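Local coordinates for protein 5'-deoxynucleotidase (Archaeoglobus fulgidus, PDB 1YNB) that probably removes the 5'-phosphate from 2'-deoxyribonucleoside 5'-phosphates by metal-dependent hydrolysis, working as a homodimer of the HD-domain superfamily, at residues V11-E16 with A71-L76; V17-L22 with H77-M82; G27-K30 with L35-S38; F51-K56 with S121-L126; Q131-S136 with Y141-A146. One frame throughout, in Å; residues are numbered along the deposited sequence.

Contact 1 (V11-E16 with A71-L76)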
# COMPACT_ATOMS: atom_id res chain seq x y z
N VAL A 11 -3.89 -3.66 25.48
CA VAL A 11 -4.09 -2.46 24.67
C VAL A 11 -2.72 -1.77 24.48
O VAL A 11 -2.38 -1.39 23.38
CB VAL A 11 -5.16 -1.53 25.31
CG1 VAL A 11 -5.13 -0.12 24.70
CG2 VAL A 11 -6.53 -2.15 25.06
N LYS A 12 -1.93 -1.63 25.54
CA LYS A 12 -0.61 -0.99 25.34
C LYS A 12 0.26 -1.78 24.37
O LYS A 12 1.02 -1.21 23.56
CB LYS A 12 0.10 -0.79 26.69
CG LYS A 12 -0.20 0.58 27.28
CD LYS A 12 0.42 0.82 28.63
CE LYS A 12 0.32 2.33 29.00
NZ LYS A 12 -0.99 3.01 28.61
N PHE A 13 0.21 -3.12 24.45
CA PHE A 13 0.97 -3.94 23.53
C PHE A 13 0.53 -3.68 22.08
O PHE A 13 1.37 -3.60 21.18
CB PHE A 13 0.80 -5.44 23.87
CG PHE A 13 1.40 -6.37 22.85
CD1 PHE A 13 2.77 -6.54 22.75
CD2 PHE A 13 0.58 -7.10 21.98
CE1 PHE A 13 3.32 -7.40 21.81
CE2 PHE A 13 1.11 -7.97 21.02
CZ PHE A 13 2.48 -8.13 20.94
N ILE A 14 -0.78 -3.54 21.83
CA ILE A 14 -1.23 -3.31 20.46
C ILE A 14 -0.71 -1.94 19.96
O ILE A 14 -0.31 -1.83 18.81
CB ILE A 14 -2.77 -3.42 20.34
CG1 ILE A 14 -3.15 -4.91 20.56
CG2 ILE A 14 -3.23 -3.02 18.91
CD1 ILE A 14 -4.66 -5.19 20.86
N HIS A 15 -0.71 -0.94 20.85
CA HIS A 15 -0.19 0.40 20.50
C HIS A 15 1.29 0.23 20.20
O HIS A 15 1.82 0.79 19.21
CB HIS A 15 -0.34 1.38 21.67
CG HIS A 15 -1.71 2.00 21.78
ND1 HIS A 15 -2.37 2.55 20.70
CD2 HIS A 15 -2.54 2.14 22.84
CE1 HIS A 15 -3.54 2.99 21.09
NE2 HIS A 15 -3.68 2.76 22.38
N GLU A 16 1.97 -0.56 21.03
CA GLU A 16 3.41 -0.76 20.85
C GLU A 16 3.73 -1.43 19.53
O GLU A 16 4.70 -1.09 18.86
CB GLU A 16 4.01 -1.58 22.02
CG GLU A 16 5.50 -1.94 21.79
CD GLU A 16 6.16 -2.59 23.01
OE1 GLU A 16 5.51 -2.67 24.07
OE2 GLU A 16 7.34 -3.00 22.91
N ALA A 71 6.53 -15.60 11.89
CA ALA A 71 7.26 -14.56 11.16
C ALA A 71 6.78 -13.17 11.62
O ALA A 71 7.58 -12.22 11.70
CB ALA A 71 7.03 -14.71 9.65
N LEU A 72 5.48 -13.04 11.91
CA LEU A 72 4.98 -11.74 12.36
C LEU A 72 5.59 -11.30 13.68
O LEU A 72 5.81 -10.11 13.91
CB LEU A 72 3.47 -11.77 12.53
CG LEU A 72 2.65 -11.90 11.26
CD1 LEU A 72 1.17 -12.16 11.65
CD2 LEU A 72 2.78 -10.59 10.44
N PHE A 73 5.85 -12.27 14.57
CA PHE A 73 6.45 -11.98 15.87
C PHE A 73 7.98 -11.93 15.87
O PHE A 73 8.60 -11.61 16.89
CB PHE A 73 6.01 -13.04 16.90
CG PHE A 73 4.61 -12.86 17.38
CD1 PHE A 73 4.34 -12.04 18.49
CD2 PHE A 73 3.54 -13.42 16.69
CE1 PHE A 73 3.01 -11.78 18.89
CE2 PHE A 73 2.21 -13.17 17.08
CZ PHE A 73 1.95 -12.35 18.18
N HIS A 74 8.58 -12.24 14.73
CA HIS A 74 10.02 -12.31 14.60
C HIS A 74 10.83 -11.09 15.06
O HIS A 74 11.77 -11.23 15.83
CB HIS A 74 10.39 -12.68 13.17
CG HIS A 74 11.80 -13.13 13.01
ND1 HIS A 74 12.52 -12.94 11.84
CD2 HIS A 74 12.63 -13.80 13.85
CE1 HIS A 74 13.73 -13.46 11.98
NE2 HIS A 74 13.82 -13.99 13.19
N ASP A 75 10.49 -9.89 14.62
CA ASP A 75 11.30 -8.76 15.08
C ASP A 75 10.54 -7.92 16.05
O ASP A 75 10.89 -6.78 16.29
CB ASP A 75 11.70 -7.87 13.89
CG ASP A 75 12.29 -8.65 12.77
OD1 ASP A 75 13.12 -9.55 13.05
OD2 ASP A 75 11.91 -8.37 11.61
N LEU A 76 9.49 -8.48 16.65
CA LEU A 76 8.67 -7.68 17.51
C LEU A 76 9.42 -6.86 18.53
O LEU A 76 9.07 -5.70 18.79
CB LEU A 76 7.62 -8.57 18.18
CG LEU A 76 6.24 -7.93 18.07
CD1 LEU A 76 5.95 -7.55 16.60
CD2 LEU A 76 5.17 -8.90 18.58
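Phe13 of helix 8-18 reaches over to Phe73 and Leu76, where helix 61-73 of the all-helical HD-domain fold gives way to a turn. The contact is small, buried and wholly apolar. No hydrogen bond crosses it.

Along 71-76, the first residue to meet helix 8-18 is Phe73. Its CE1 lies 4.2 Å from Phe13 CZ, an oblique approach to the Phe73 ring but one made at the edge of the Phe13 ring. Phe73 also meets the ring of Phe51 of the second subunit.

His74 and Asp75 come next and turn elsewhere. They fit the HD pair that names the superfamily, and they probably belong to its metal site, although no metal is bound to them here. Asp75 OD2 is hydrogen-bonded to Asn43 ND2, and His74 packs on Asp124. Both sit in the middle of a type I beta turn that runs from Phe73 to Leu76.

Leu76 then brings a methyl back to helix 8-18. Phe13 can meet it because chi1 of 172° swings its ring away from the backbone N and out from the helix. The two side chains cross at about a right angle. Leu76 CD2 sits near the plane of the Phe13 ring, at its rim, 3.7 Å from Phe13 CZ and 4.0 Å from Phe13 CE1.

Contact 2 (V17-L22 with H77-M82)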
# COMPACT_ATOMS: atom_id res chain seq x y z
N VAL A 17 2.93 -2.41 19.14
CA VAL A 17 3.11 -3.12 17.87
C VAL A 17 2.98 -2.14 16.71
O VAL A 17 3.64 -2.30 15.68
CB VAL A 17 2.04 -4.25 17.71
CG1 VAL A 17 1.97 -4.76 16.26
CG2 VAL A 17 2.42 -5.43 18.67
N GLY A 18 2.12 -1.15 16.88
CA GLY A 18 1.93 -0.16 15.82
C GLY A 18 3.19 0.68 15.63
O GLY A 18 3.39 1.24 14.54
N SER A 19 4.04 0.79 16.64
CA SER A 19 5.30 1.56 16.44
C SER A 19 6.20 0.88 15.38
O SER A 19 7.11 1.51 14.85
CB SER A 19 6.08 1.75 17.75
OG SER A 19 6.76 0.56 18.12
N LEU A 20 5.96 -0.38 15.06
CA LEU A 20 6.75 -1.00 14.01
C LEU A 20 6.39 -0.44 12.63
O LEU A 20 7.16 -0.64 11.68
CB LEU A 20 6.59 -2.52 14.01
CG LEU A 20 7.29 -3.14 15.24
CD1 LEU A 20 6.96 -4.62 15.29
CD2 LEU A 20 8.80 -2.94 15.14
N LYS A 21 5.26 0.27 12.52
CA LYS A 21 4.90 0.88 11.23
C LYS A 21 5.72 2.18 11.15
O LYS A 21 5.79 2.81 10.10
CB LYS A 21 3.44 1.35 11.14
CG LYS A 21 2.36 0.33 11.55
CD LYS A 21 0.95 0.96 11.28
CE LYS A 21 -0.20 -0.03 11.55
NZ LYS A 21 -1.52 0.66 11.34
N LEU A 22 6.30 2.57 12.27
CA LEU A 22 7.06 3.81 12.38
C LEU A 22 8.54 3.53 12.63
O LEU A 22 9.27 4.41 13.05
CB LEU A 22 6.51 4.62 13.56
CG LEU A 22 5.00 4.85 13.55
CD1 LEU A 22 4.50 5.39 14.90
CD2 LEU A 22 4.69 5.79 12.39
N HIS A 77 10.46 -7.43 19.11
CA HIS A 77 11.22 -6.70 20.12
C HIS A 77 11.87 -5.44 19.53
O HIS A 77 12.21 -4.54 20.28
CB HIS A 77 12.29 -7.61 20.73
CG HIS A 77 13.28 -8.10 19.73
ND1 HIS A 77 14.46 -7.43 19.46
CD2 HIS A 77 13.20 -9.11 18.83
CE1 HIS A 77 15.06 -8.01 18.43
NE2 HIS A 77 14.32 -9.03 18.03
N GLU A 78 12.04 -5.37 18.21
CA GLU A 78 12.66 -4.18 17.61
C GLU A 78 11.84 -2.90 17.86
O GLU A 78 12.31 -1.76 17.63
CB GLU A 78 12.89 -4.40 16.11
CG GLU A 78 13.95 -5.47 15.83
CD GLU A 78 14.26 -5.65 14.35
OE1 GLU A 78 13.51 -5.12 13.50
OE2 GLU A 78 15.25 -6.35 14.03
N ALA A 79 10.62 -3.08 18.35
CA ALA A 79 9.75 -1.95 18.68
C ALA A 79 10.47 -1.16 19.77
O ALA A 79 10.31 0.05 19.87
CB ALA A 79 8.41 -2.43 19.21
N ARG A 80 11.24 -1.89 20.58
CA ARG A 80 12.01 -1.29 21.67
C ARG A 80 13.50 -1.20 21.33
O ARG A 80 14.18 -0.29 21.81
CB ARG A 80 11.86 -2.13 22.95
CG ARG A 80 10.45 -2.16 23.49
CD ARG A 80 10.25 -3.26 24.58
NE ARG A 80 8.84 -3.35 24.93
CZ ARG A 80 8.35 -3.41 26.16
NH1 ARG A 80 9.18 -3.41 27.21
NH2 ARG A 80 7.03 -3.39 26.36
N THR A 81 14.01 -2.12 20.52
CA THR A 81 15.45 -2.11 20.24
C THR A 81 15.90 -1.51 18.92
O THR A 81 17.10 -1.28 18.73
CB THR A 81 16.03 -3.54 20.29
OG1 THR A 81 15.63 -4.26 19.12
CG2 THR A 81 15.53 -4.27 21.53
N MET A 82 14.95 -1.24 18.02
CA MET A 82 15.26 -0.71 16.70
C MET A 82 15.79 -1.83 15.81
O MET A 82 16.19 -2.90 16.31
CB MET A 82 16.30 0.42 16.76
CG MET A 82 15.91 1.59 17.67
SD MET A 82 17.24 2.85 17.78
CE MET A 82 17.21 3.47 16.01
O HOH W 1 9.57 2.02 18.41
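Leu20 and Ser19 meet Ala79 where the end of helix 8-18 passes the short helix 78-81. In this HD-domain fold, helix 78-81 follows closely on His74 and Asp75, the probable HD pair. The CA atoms of Leu20 and Ala79 are 5.6 Å apart, a close approach that the small alanine side chain permits.

The tight part is apolar. One branch of the Leu20 side chain does the touching. Leu20 CD2 rests against the backbone of 78-79, 3.7 Å from Ala79 N. Leu20 CD2 is also 4.1 Å from Ala79 CB. Glu78 adds a looser touch through its CB, which the same methyl approaches. Leu20 also packs on Leu76 and on Val39 and Ala40 of helix 39-56, so the leucine is buried between several parts of the chain. Phe44 of the second subunit packs on it as well.

The other part is more open to solvent and is bridged by water. Ser19 and Ala79 are both partly exposed, yet Ser19 OG still touches Ala79 CB closely, at 3.6 Å. No direct hydrogen bond joins the two segments. The Ser19 hydroxyl is bonded to Glu16 O, three residues back. Arg80 forms a salt bridge with Glu16. A water links the Ser19 hydroxyl to the backbone of Ala79. This water donates to Ala79 O at 2.6 Å and to Ser19 OG at 3.2 Å.

Contact 3 (G27-K30 with L35-S38)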
# COMPACT_ATOMS: atom_id res chain seq x y z
N GLY A 27 18.91 -0.57 7.36
CA GLY A 27 19.98 -0.87 6.42
C GLY A 27 19.86 -0.10 5.13
O GLY A 27 20.88 0.23 4.48
N TRP A 28 18.62 0.21 4.73
CA TRP A 28 18.42 0.97 3.51
C TRP A 28 18.76 2.46 3.56
O TRP A 28 19.03 3.04 2.51
CB TRP A 28 16.98 0.92 3.07
CG TRP A 28 16.40 -0.49 2.98
CD1 TRP A 28 15.38 -0.98 3.74
CD2 TRP A 28 16.81 -1.54 2.10
NE1 TRP A 28 15.12 -2.30 3.39
CE2 TRP A 28 15.99 -2.66 2.38
CE3 TRP A 28 17.80 -1.66 1.11
CZ2 TRP A 28 16.13 -3.87 1.71
CZ3 TRP A 28 17.95 -2.86 0.44
CH2 TRP A 28 17.11 -3.96 0.74
N LEU A 29 18.69 3.06 4.73
CA LEU A 29 18.93 4.48 4.87
C LEU A 29 20.29 4.93 4.36
O LEU A 29 20.38 6.00 3.76
CB LEU A 29 18.78 4.91 6.32
CG LEU A 29 17.38 4.63 6.91
CD1 LEU A 29 17.45 4.75 8.42
CD2 LEU A 29 16.36 5.58 6.31
N LYS A 30 21.33 4.14 4.62
CA LYS A 30 22.66 4.55 4.17
C LYS A 30 22.80 4.49 2.66
O LYS A 30 23.75 5.10 2.09
CB LYS A 30 23.75 3.72 4.86
CG LYS A 30 23.76 2.28 4.50
CD LYS A 30 24.80 1.56 5.37
CE LYS A 30 24.81 0.06 5.10
NZ LYS A 30 23.45 -0.59 5.32
N LEU A 35 12.41 6.96 2.13
CA LEU A 35 11.25 6.52 2.93
C LEU A 35 11.28 5.05 2.66
O LEU A 35 10.54 4.56 1.81
CB LEU A 35 9.96 7.09 2.37
CG LEU A 35 9.89 8.60 2.57
CD1 LEU A 35 8.74 9.19 1.72
CD2 LEU A 35 9.66 8.87 4.03
N PRO A 36 12.16 4.33 3.35
CA PRO A 36 12.23 2.90 3.10
C PRO A 36 11.07 2.14 3.76
O PRO A 36 10.36 2.69 4.57
CB PRO A 36 13.56 2.52 3.72
CG PRO A 36 13.59 3.38 4.90
CD PRO A 36 13.12 4.74 4.39
N GLU A 37 10.96 0.86 3.44
CA GLU A 37 9.94 0.01 4.08
C GLU A 37 10.11 0.10 5.61
O GLU A 37 11.22 0.36 6.13
CB GLU A 37 10.14 -1.44 3.62
CG GLU A 37 11.60 -1.89 3.62
CD GLU A 37 11.79 -3.35 4.07
OE1 GLU A 37 12.96 -3.74 4.28
OE2 GLU A 37 10.77 -4.08 4.18
N SER A 38 9.03 -0.16 6.35
CA SER A 38 9.06 -0.15 7.81
C SER A 38 9.28 -1.62 8.24
O SER A 38 9.14 -2.55 7.43
CB SER A 38 7.72 0.37 8.39
OG SER A 38 6.66 -0.51 8.04
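Trp28 leans on Pro36 and reaches Glu37, so its side chain spans the contact. Its CB lies 3.8 Å from Pro36 CB. Next to it, Leu29 CD2 touches Pro36 CG, the two side chains crossing at about a right angle. Farther along the indole, Trp28 CD1 comes within 3.9 Å of both Pro36 CB and Glu37 CG. Trp28 NE1 then donates to Glu37 OE1 at 2.7 Å. The bond is nearly straight, 168° at the hydrogen, and the oxygen lies in the indole plane. Glu37 offers its anti lone pair, with the carboxylate turned 59° from the ring.

The rest of the indole meets Tyr135 edge-to-face and packs on Phe145. This ties the loop between helices 8-18 and 39-56 of the HD-domain fold to helix 117-135 and the turn beyond it. A leucine in place of Trp28 would probably leave Glu37 OE1 without its indole N-H partner and open a gap beside Tyr135 and Phe145.

Glu37 has charged partners too: Arg25 at OE1, and Lys21 of the second subunit at OE2. Three donors of different kinds thus share this buried carboxylate, and together they probably hold its rotation.

Contact 4 (F51-K56 with S121-L126)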
# COMPACT_ATOMS: atom_id res chain seq x y z
N PHE A 51 4.57 -18.62 4.94
CA PHE A 51 3.38 -19.43 4.64
C PHE A 51 3.68 -20.20 3.34
O PHE A 51 3.54 -21.43 3.27
CB PHE A 51 2.20 -18.50 4.43
CG PHE A 51 0.92 -19.20 4.08
CD1 PHE A 51 0.17 -19.82 5.08
CD2 PHE A 51 0.47 -19.22 2.77
CE1 PHE A 51 -1.05 -20.45 4.76
CE2 PHE A 51 -0.74 -19.85 2.44
CZ PHE A 51 -1.49 -20.47 3.47
N ILE A 52 4.14 -19.48 2.31
CA ILE A 52 4.48 -20.12 1.05
C ILE A 52 5.57 -21.20 1.19
O ILE A 52 5.45 -22.29 0.60
CB ILE A 52 4.95 -19.08 0.02
CG1 ILE A 52 3.76 -18.22 -0.43
CG2 ILE A 52 5.53 -19.78 -1.23
CD1 ILE A 52 4.19 -16.96 -1.23
N LEU A 53 6.62 -20.89 1.94
CA LEU A 53 7.72 -21.85 2.12
C LEU A 53 7.22 -23.15 2.76
O LEU A 53 7.63 -24.24 2.35
CB LEU A 53 8.83 -21.28 3.00
CG LEU A 53 9.66 -20.14 2.35
CD1 LEU A 53 10.71 -19.65 3.31
CD2 LEU A 53 10.29 -20.64 1.08
N ALA A 54 6.36 -23.02 3.76
CA ALA A 54 5.83 -24.21 4.43
C ALA A 54 4.99 -25.02 3.47
O ALA A 54 5.19 -26.21 3.34
CB ALA A 54 5.00 -23.79 5.65
N LEU A 55 4.06 -24.38 2.76
CA LEU A 55 3.23 -25.14 1.85
C LEU A 55 4.04 -25.84 0.76
O LEU A 55 3.83 -27.05 0.49
CB LEU A 55 2.20 -24.23 1.20
CG LEU A 55 1.03 -23.77 2.08
CD1 LEU A 55 0.01 -23.05 1.20
CD2 LEU A 55 0.36 -24.98 2.76
N LYS A 56 4.96 -25.10 0.15
CA LYS A 56 5.80 -25.66 -0.91
C LYS A 56 6.75 -26.73 -0.37
O LYS A 56 7.31 -27.49 -1.15
CB LYS A 56 6.62 -24.54 -1.58
CG LYS A 56 5.79 -23.62 -2.48
CD LYS A 56 5.55 -24.25 -3.85
CE LYS A 56 4.31 -23.67 -4.51
NZ LYS A 56 4.12 -24.17 -5.90
N SER A 121 13.24 -18.04 9.42
CA SER A 121 14.59 -17.60 9.10
C SER A 121 14.79 -17.41 7.59
O SER A 121 15.32 -16.39 7.17
CB SER A 121 15.62 -18.62 9.61
OG SER A 121 16.94 -18.12 9.44
N ASP A 122 14.37 -18.40 6.80
CA ASP A 122 14.49 -18.32 5.35
C ASP A 122 13.60 -17.19 4.79
O ASP A 122 13.98 -16.48 3.84
CB ASP A 122 14.06 -19.62 4.69
CG ASP A 122 15.21 -20.64 4.52
OD1 ASP A 122 16.36 -20.41 4.98
OD2 ASP A 122 14.94 -21.68 3.90
N ALA A 123 12.40 -17.05 5.36
CA ALA A 123 11.46 -16.02 4.86
C ALA A 123 12.00 -14.60 5.09
O ALA A 123 11.79 -13.73 4.24
CB ALA A 123 10.07 -16.19 5.54
N ASP A 124 12.65 -14.39 6.23
CA ASP A 124 13.25 -13.11 6.63
C ASP A 124 14.28 -12.75 5.55
O ASP A 124 14.26 -11.66 4.98
CB ASP A 124 13.95 -13.29 7.99
CG ASP A 124 14.74 -12.06 8.43
OD1 ASP A 124 15.73 -12.24 9.17
OD2 ASP A 124 14.38 -10.91 8.06
N LYS A 125 15.18 -13.68 5.27
CA LYS A 125 16.22 -13.45 4.24
C LYS A 125 15.67 -13.35 2.81
O LYS A 125 16.16 -12.56 1.98
CB LYS A 125 17.25 -14.59 4.29
CG LYS A 125 17.97 -14.67 5.60
CD LYS A 125 18.98 -15.82 5.50
CE LYS A 125 19.29 -16.44 6.84
NZ LYS A 125 19.84 -17.82 6.55
N LEU A 126 14.68 -14.16 2.46
CA LEU A 126 14.11 -14.07 1.13
C LEU A 126 13.39 -12.73 0.96
O LEU A 126 13.42 -12.17 -0.14
CB LEU A 126 13.08 -15.17 0.85
CG LEU A 126 13.45 -16.37 -0.01
CD1 LEU A 126 12.15 -17.13 -0.34
CD2 LEU A 126 14.16 -15.96 -1.33
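Leu53 of helix 39-56 carries the whole contact, reaching Asp122, Ala123 and Leu126 on helix 117-135. The packing is by van der Waals contact alone. With chi1 at -70° the Leu53 side chain leans back beside its backbone N, and its two methyls serve different partners on the other helix. CD1 takes the N-terminal side. Leu53 CD1 lies 3.6 Å from Asp122 CB and 3.7 Å from Ala123 N, against the backbone between these two residues. Ala123 CB is a little farther, 4.2 Å from Leu53 CD1. On the next turn, Leu53 CD2 meets Leu126 CD1, also at 4.2 Å.

The short helical segments approach to 9.9 Å between axes, with their directions 126° apart. They belong to two of the main helices of the HD-domain fold. Closer to the probable metal site, the same pair of helices is joined by a weak hydrogen bond between Asp124 and His42. Asp124 itself fits the last aspartate of the H...HD...D pattern, and it takes no part in the Leu53 packing.

Polar interactions surround the apolar contact without crossing it. Asp122 shows Leu53 its CB, at about a right angle to the leucine side chain. Its buried carboxylate is turned to the chain before helix 154-166. There two backbone N-H groups satisfy it: OD1 is bonded to Lys152 N, and OD2 to Thr153 N.

Contact 5 (Q131-S136 with Y141-A146)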
# COMPACT_ATOMS: atom_id res chain seq x y z
N GLN A 131 13.22 -7.42 -1.65
CA GLN A 131 13.20 -5.96 -1.46
C GLN A 131 14.50 -5.36 -2.04
O GLN A 131 14.50 -4.22 -2.55
CB GLN A 131 13.06 -5.60 0.02
CG GLN A 131 12.87 -4.07 0.25
CD GLN A 131 11.65 -3.48 -0.47
OE1 GLN A 131 10.51 -3.66 -0.04
NE2 GLN A 131 11.90 -2.74 -1.57
N GLY A 132 15.56 -6.14 -2.01
CA GLY A 132 16.84 -5.71 -2.59
C GLY A 132 16.72 -5.58 -4.12
O GLY A 132 17.20 -4.60 -4.73
N VAL A 133 16.09 -6.58 -4.75
CA VAL A 133 15.87 -6.57 -6.19
C VAL A 133 14.95 -5.41 -6.54
O VAL A 133 15.19 -4.72 -7.55
CB VAL A 133 15.25 -7.89 -6.68
CG1 VAL A 133 14.73 -7.77 -8.11
CG2 VAL A 133 16.33 -8.99 -6.65
N GLU A 134 13.91 -5.18 -5.74
CA GLU A 134 12.96 -4.08 -6.02
C GLU A 134 13.65 -2.73 -5.87
O GLU A 134 13.45 -1.83 -6.71
CB GLU A 134 11.76 -4.17 -5.06
CG GLU A 134 10.92 -5.39 -5.42
CD GLU A 134 10.13 -6.00 -4.25
OE1 GLU A 134 9.46 -7.03 -4.51
OE2 GLU A 134 10.16 -5.47 -3.12
N TYR A 135 14.44 -2.56 -4.83
CA TYR A 135 15.12 -1.27 -4.64
C TYR A 135 16.28 -1.03 -5.61
O TYR A 135 16.68 0.13 -5.81
CB TYR A 135 15.64 -1.13 -3.20
CG TYR A 135 14.59 -0.79 -2.15
CD1 TYR A 135 13.45 -0.04 -2.48
CD2 TYR A 135 14.80 -1.10 -0.81
CE1 TYR A 135 12.55 0.39 -1.49
CE2 TYR A 135 13.91 -0.69 0.19
CZ TYR A 135 12.79 0.06 -0.15
OH TYR A 135 11.91 0.48 0.80
N SER A 136 16.81 -2.10 -6.19
CA SER A 136 17.94 -1.98 -7.13
C SER A 136 17.58 -1.14 -8.34
O SER A 136 18.47 -0.56 -8.97
CB SER A 136 18.45 -3.37 -7.57
OG SER A 136 17.57 -3.97 -8.52
N TYR A 141 23.15 -0.45 -5.95
CA TYR A 141 23.81 -1.18 -4.88
C TYR A 141 22.84 -2.00 -4.03
O TYR A 141 23.24 -2.95 -3.38
CB TYR A 141 24.58 -0.22 -3.99
CG TYR A 141 25.53 -0.92 -3.04
CD1 TYR A 141 26.78 -1.37 -3.48
CD2 TYR A 141 25.18 -1.13 -1.70
CE1 TYR A 141 27.67 -2.00 -2.60
CE2 TYR A 141 26.06 -1.75 -0.82
CZ TYR A 141 27.30 -2.18 -1.28
OH TYR A 141 28.18 -2.79 -0.42
N ALA A 142 21.57 -1.62 -4.04
CA ALA A 142 20.57 -2.38 -3.24
C ALA A 142 20.63 -3.87 -3.56
O ALA A 142 20.28 -4.69 -2.72
CB ALA A 142 19.17 -1.86 -3.53
N ILE A 143 21.05 -4.23 -4.77
CA ILE A 143 21.11 -5.63 -5.18
C ILE A 143 22.04 -6.47 -4.31
O ILE A 143 21.90 -7.69 -4.29
CB ILE A 143 21.52 -5.80 -6.70
CG1 ILE A 143 21.13 -7.20 -7.19
CG2 ILE A 143 23.03 -5.58 -6.91
CD1 ILE A 143 19.63 -7.39 -7.32
N ARG A 144 22.95 -5.83 -3.58
CA ARG A 144 23.87 -6.59 -2.75
C ARG A 144 23.13 -7.28 -1.62
O ARG A 144 23.59 -8.32 -1.12
CB ARG A 144 24.96 -5.69 -2.13
CG ARG A 144 25.96 -5.10 -3.11
CD ARG A 144 26.56 -6.16 -4.02
NE ARG A 144 27.76 -5.69 -4.71
CZ ARG A 144 27.83 -4.58 -5.46
NH1 ARG A 144 26.76 -3.81 -5.64
NH2 ARG A 144 29.00 -4.25 -6.02
N PHE A 145 22.02 -6.69 -1.17
CA PHE A 145 21.25 -7.31 -0.09
C PHE A 145 20.56 -8.60 -0.57
O PHE A 145 20.02 -9.36 0.23
CB PHE A 145 20.18 -6.34 0.47
CG PHE A 145 20.74 -5.18 1.29
CD1 PHE A 145 20.78 -5.25 2.69
CD2 PHE A 145 21.16 -4.01 0.66
CE1 PHE A 145 21.21 -4.16 3.46
CE2 PHE A 145 21.59 -2.91 1.42
CZ PHE A 145 21.62 -2.98 2.82
N ALA A 146 20.54 -8.83 -1.88
CA ALA A 146 19.93 -10.03 -2.42
C ALA A 146 20.99 -11.02 -2.88
O ALA A 146 20.63 -12.07 -3.39
CB ALA A 146 19.03 -9.69 -3.59
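Ala142 has its methyl set against the last turn of helix 117-135. Ala142 CB is 3.6 Å from Gly132 O, and equally close to Tyr135 CB and Ser136 N. No hydrogen bond crosses between the segments.

Ile143 comes from the same 3-10 turn and reaches Val133 and Ser136. A chi1 of -162° extends its longer branch away from the backbone N, and Ile143 CD1 arrives 3.7 Å from Val133 CG2. Ile143 CB lies 4.0 Å from Ser136 CB. The whole is a helix end with the chain folded back on it, in the all-helical HD-domain fold: after four residues, the 3-10 segment returns alongside helix 117-135.

The lack of a side chain at Gly132 probably allows this approach. Gly132 CA is 5.0 Å from Ile143 CA, and a CB on the glycine would come very near Ala142 O.

Ser136 makes a bond of its own, Ser136 OG donating to Val133 O at 2.7 Å, tilted 28° from the carbonyl plane. A glycine at Ser136 would probably leave Val133 O without this hydroxyl and open a gap beside Ile143. The Tyr135 hydroxyl is bonded to Glu37 N, in the loop before helix 39-56.

Overall arrangement
Contacts 1 and 4 are the buried ones. Both rest on van der Waals packing, contact 4 partly against the CB of an aspartate and the backbone. Contacts 2, 3 and 5 are only partly buried. Polar links across the contact appear in two of these: contact 3, between loops, has a direct hydrogen bond, and contact 2 has a water. Contact 5 packs without either. Contacts 1 and 2 share helix 8-18 and join each other through the salt bridge of Glu16 and Arg80. Contacts 4 and 5 share helix 117-135 but do not touch. Contacts 3 and 5 touch through aromatic rings. Contacts 1 and 4 meet at His74 and Asp124, near the probable metal site. All five also touch the second subunit.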